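Local atomic coordinates of catechol 1,2-dioxygenase (Acinetobacter sp., PDB entry 1DMH), a protein that catalyses the iron(III)-dependent intradiol cleavage of catechol by dioxygen to cis,cis-muconate, a step of the beta-ketoadipate pathway. Residues D128-I140 against T184-L196. Sequence-based numbering, arbitrary orientation.
Sequences DPNGHTLILHGTI and TDENGQYRVRTIL
Antiparallel strands 133-140 and 189-195 lie side by side in the mixed beta-sheet of the catalytic domain of this intradiol dioxygenase, Leu-134 facing Thr-194, Leu-136 facing Val-192 and Gly-138 facing Tyr-190 as hydrogen-bonded pairs. Backbone bonds run the length of the ladder, from Leu-196 N to His-132 O through to Ile-140 N to Gly-188 O (2.7 Å). Strand 283-291 pairs with the other edge of 133-140. The face bearing Leu-134, Leu-136, Val-192 and Tyr-190 is buried; Leu-134 touches Ile-225, a catechol-binding residue. The side chain of Thr-194 is about 13 Å from the bound iron(III) ion. Tyr-190 CG sits between its own backbone N and carbonyl carbon (chi1 70°), which folds the ring across the facing strand. Gly-138 N lies over one ring face, near its rim, while Tyr-190 CE1 comes within 3.4 Å of Gly-138 CA, in the space a side chain there would need. The phenol oxygen bonds to Phe-288 O and Tyr-227 OH, fixing the far end of the ring. Beside it, Leu-136 CB packs against Val-192 CG2 at 3.7 Å, the two side chains pointing the same way. The opposite face carries Ile-135, His-137, Arg-191 and Arg-193. Arg-191, extended from CG to NE, brings its guanidinium over Ile-135, whose CG2 presses on one flat face, 3.4 Å from Arg-191 CZ; Asn-277 takes a bond from its NH2. Arg-193 slants across Thr-133, its NE near the CG2 methyl; a water links Arg-193 NH2 (3.0 Å) with Thr-133 OG1 (2.9 Å), and Glu-280 completes a salt bridge. Before strand 189-195, a type I turn runs from Asp-185 to Gly-188; Asp-185 OD1 receives Asn-187 N and Gln-189 N from opposite faces of its carboxylate plane, the latter at 2.9 Å.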
# COMPACT_ATOMS: atom_id res chain seq x y z
N ASP A 128 28.58 20.89 1.44
CA ASP A 128 27.53 21.58 2.17
C ASP A 128 28.05 22.95 2.62
O ASP A 128 28.91 23.04 3.50
CB ASP A 128 27.06 20.77 3.39
CG ASP A 128 25.72 21.26 3.94
OD1 ASP A 128 25.52 22.50 4.01
OD2 ASP A 128 24.87 20.43 4.31
N PRO A 129 27.51 24.03 2.04
CA PRO A 129 27.91 25.39 2.36
C PRO A 129 27.80 25.71 3.83
O PRO A 129 28.63 26.43 4.38
CB PRO A 129 26.94 26.23 1.52
CG PRO A 129 26.72 25.34 0.32
CD PRO A 129 26.41 24.05 1.05
N ASN A 130 26.79 25.17 4.49
CA ASN A 130 26.61 25.45 5.91
C ASN A 130 27.06 24.35 6.83
O ASN A 130 26.76 24.37 8.01
CB ASN A 130 25.14 25.78 6.19
CG ASN A 130 24.63 26.89 5.29
OD1 ASN A 130 25.15 28.00 5.29
ND2 ASN A 130 23.61 26.60 4.50
N GLY A 131 27.80 23.38 6.30
CA GLY A 131 28.24 22.30 7.14
C GLY A 131 29.15 22.78 8.24
O GLY A 131 29.98 23.66 8.02
N HIS A 132 28.98 22.23 9.43
CA HIS A 132 29.83 22.58 10.57
C HIS A 132 30.64 21.31 10.85
O HIS A 132 30.07 20.23 11.02
CB HIS A 132 28.96 22.95 11.77
CG HIS A 132 29.75 23.35 12.98
ND1 HIS A 132 30.67 24.38 12.95
CD2 HIS A 132 29.77 22.87 14.24
CE1 HIS A 132 31.23 24.51 14.14
NE2 HIS A 132 30.70 23.60 14.95
N THR A 133 31.96 21.43 10.87
CA THR A 133 32.84 20.29 11.09
C THR A 133 32.54 19.53 12.36
O THR A 133 32.38 20.13 13.41
CB THR A 133 34.31 20.71 11.12
OG1 THR A 133 34.61 21.44 9.94
CG2 THR A 133 35.23 19.48 11.17
N LEU A 134 32.50 18.21 12.24
CA LEU A 134 32.21 17.32 13.37
C LEU A 134 33.27 16.22 13.40
O LEU A 134 33.51 15.58 12.38
CB LEU A 134 30.85 16.65 13.18
CG LEU A 134 30.05 16.04 14.35
CD1 LEU A 134 29.43 14.77 13.85
CD2 LEU A 134 30.86 15.82 15.57
N ILE A 135 33.91 16.02 14.56
CA ILE A 135 34.90 14.95 14.73
C ILE A 135 34.12 13.96 15.61
O ILE A 135 33.75 14.29 16.74
CB ILE A 135 36.17 15.42 15.54
CG1 ILE A 135 36.89 16.55 14.79
CG2 ILE A 135 37.13 14.25 15.81
CD1 ILE A 135 37.30 16.18 13.41
N LEU A 136 33.84 12.76 15.10
CA LEU A 136 33.07 11.78 15.86
C LEU A 136 33.99 10.58 16.07
O LEU A 136 34.56 10.05 15.13
CB LEU A 136 31.86 11.36 15.04
CG LEU A 136 30.58 10.70 15.59
CD1 LEU A 136 30.14 9.71 14.51
CD2 LEU A 136 30.75 10.01 16.92
N HIS A 137 34.13 10.16 17.31
CA HIS A 137 35.01 9.04 17.57
C HIS A 137 34.56 8.24 18.78
O HIS A 137 33.73 8.69 19.58
CB HIS A 137 36.45 9.56 17.73
CG HIS A 137 36.62 10.54 18.85
ND1 HIS A 137 36.98 10.16 20.12
CD2 HIS A 137 36.44 11.88 18.89
CE1 HIS A 137 37.02 11.22 20.91
NE2 HIS A 137 36.70 12.28 20.19
N GLY A 138 35.10 7.04 18.91
CA GLY A 138 34.74 6.22 20.03
C GLY A 138 35.48 4.91 19.98
O GLY A 138 36.34 4.71 19.13
N THR A 139 35.13 4.02 20.90
CA THR A 139 35.75 2.72 20.97
C THR A 139 34.66 1.67 20.87
O THR A 139 33.54 1.88 21.35
CB THR A 139 36.48 2.52 22.34
OG1 THR A 139 37.51 3.51 22.48
CG2 THR A 139 37.09 1.11 22.43
N ILE A 140 34.96 0.54 20.24
CA ILE A 140 34.00 -0.55 20.16
C ILE A 140 34.44 -1.60 21.18
O ILE A 140 35.59 -2.02 21.16
CB ILE A 140 33.96 -1.19 18.75
CG1 ILE A 140 33.57 -0.14 17.71
CG2 ILE A 140 32.99 -2.39 18.75
CD1 ILE A 140 32.20 0.52 17.98
N THR A 184 37.68 -0.91 12.93
CA THR A 184 38.35 -0.42 14.12
C THR A 184 39.84 -0.79 14.10
O THR A 184 40.24 -1.82 13.56
CB THR A 184 37.65 -0.91 15.41
OG1 THR A 184 37.57 -2.34 15.40
CG2 THR A 184 36.23 -0.33 15.49
N ASP A 185 40.66 0.10 14.67
CA ASP A 185 42.10 -0.09 14.73
C ASP A 185 42.53 -0.95 15.92
O ASP A 185 41.68 -1.50 16.65
CB ASP A 185 42.77 1.29 14.79
CG ASP A 185 42.42 2.05 16.07
OD1 ASP A 185 42.00 1.41 17.06
OD2 ASP A 185 42.58 3.29 16.08
N GLU A 186 43.85 -1.05 16.13
CA GLU A 186 44.49 -1.84 17.20
C GLU A 186 43.94 -1.60 18.59
O GLU A 186 44.13 -2.42 19.49
CB GLU A 186 46.00 -1.56 17.26
CG GLU A 186 46.71 -1.62 15.93
CD GLU A 186 46.27 -0.50 14.99
OE1 GLU A 186 46.48 0.68 15.35
OE2 GLU A 186 45.71 -0.81 13.90
N ASN A 187 43.28 -0.47 18.79
CA ASN A 187 42.74 -0.17 20.10
C ASN A 187 41.22 -0.19 20.07
O ASN A 187 40.59 0.34 20.98
CB ASN A 187 43.33 1.14 20.61
CG ASN A 187 44.83 1.05 20.75
OD1 ASN A 187 45.37 0.03 21.19
ND2 ASN A 187 45.53 2.11 20.36
N GLY A 188 40.66 -0.78 19.03
CA GLY A 188 39.22 -0.88 18.92
C GLY A 188 38.53 0.46 18.71
O GLY A 188 37.34 0.61 19.01
N GLN A 189 39.27 1.42 18.16
CA GLN A 189 38.72 2.75 17.93
C GLN A 189 38.36 3.10 16.49
O GLN A 189 38.90 2.54 15.53
CB GLN A 189 39.68 3.79 18.51
CG GLN A 189 39.85 3.67 20.01
CD GLN A 189 40.70 4.78 20.62
OE1 GLN A 189 41.81 5.06 20.16
NE2 GLN A 189 40.17 5.41 21.66
N TYR A 190 37.42 4.03 16.35
CA TYR A 190 37.01 4.52 15.03
C TYR A 190 36.99 6.03 15.19
O TYR A 190 36.75 6.55 16.29
CB TYR A 190 35.62 4.00 14.65
CG TYR A 190 34.46 4.59 15.45
CD1 TYR A 190 34.10 4.06 16.69
CD2 TYR A 190 33.78 5.71 14.99
CE1 TYR A 190 33.08 4.63 17.46
CE2 TYR A 190 32.76 6.29 15.75
CZ TYR A 190 32.41 5.75 16.98
OH TYR A 190 31.41 6.33 17.74
N ARG A 191 37.27 6.75 14.13
CA ARG A 191 37.26 8.18 14.21
C ARG A 191 36.90 8.70 12.84
O ARG A 191 37.43 8.22 11.83
CB ARG A 191 38.63 8.69 14.62
CG ARG A 191 38.74 10.19 14.71
CD ARG A 191 40.15 10.58 15.10
NE ARG A 191 40.43 12.00 14.88
CZ ARG A 191 40.32 12.95 15.81
NH1 ARG A 191 39.95 12.62 17.06
NH2 ARG A 191 40.60 14.23 15.50
N VAL A 192 35.95 9.62 12.78
CA VAL A 192 35.61 10.17 11.49
C VAL A 192 35.50 11.65 11.55
O VAL A 192 35.24 12.22 12.61
CB VAL A 192 34.25 9.65 10.95
CG1 VAL A 192 34.33 8.21 10.73
CG2 VAL A 192 33.13 9.97 11.91
N ARG A 193 35.75 12.28 10.42
CA ARG A 193 35.58 13.71 10.30
C ARG A 193 34.38 13.85 9.33
O ARG A 193 34.38 13.28 8.24
CB ARG A 193 36.82 14.39 9.72
CG ARG A 193 36.52 15.81 9.30
CD ARG A 193 37.72 16.59 8.80
NE ARG A 193 37.23 17.84 8.24
CZ ARG A 193 37.99 18.86 7.87
NH1 ARG A 193 39.30 18.78 8.01
NH2 ARG A 193 37.44 19.96 7.38
N THR A 194 33.34 14.58 9.75
CA THR A 194 32.19 14.77 8.89
C THR A 194 31.56 16.13 9.27
O THR A 194 32.29 17.04 9.68
CB THR A 194 31.19 13.61 9.08
OG1 THR A 194 30.14 13.74 8.12
CG2 THR A 194 30.62 13.59 10.48
N ILE A 195 30.25 16.30 9.08
CA ILE A 195 29.60 17.55 9.49
C ILE A 195 28.39 17.21 10.37
O ILE A 195 27.89 16.08 10.32
CB ILE A 195 29.10 18.41 8.28
CG1 ILE A 195 28.11 17.61 7.45
CG2 ILE A 195 30.28 18.88 7.43
CD1 ILE A 195 27.44 18.42 6.37
N LEU A 196 27.95 18.17 11.18
CA LEU A 196 26.77 17.95 12.02
C LEU A 196 25.54 17.89 11.15
O LEU A 196 25.29 18.78 10.35
CB LEU A 196 26.56 19.10 13.01
CG LEU A 196 27.07 18.96 14.43
CD1 LEU A 196 26.64 20.21 15.18
CD2 LEU A 196 26.49 17.73 15.10
O HOH W 1 26.76 21.02 10.16
O HOH W 2 34.50 20.28 7.25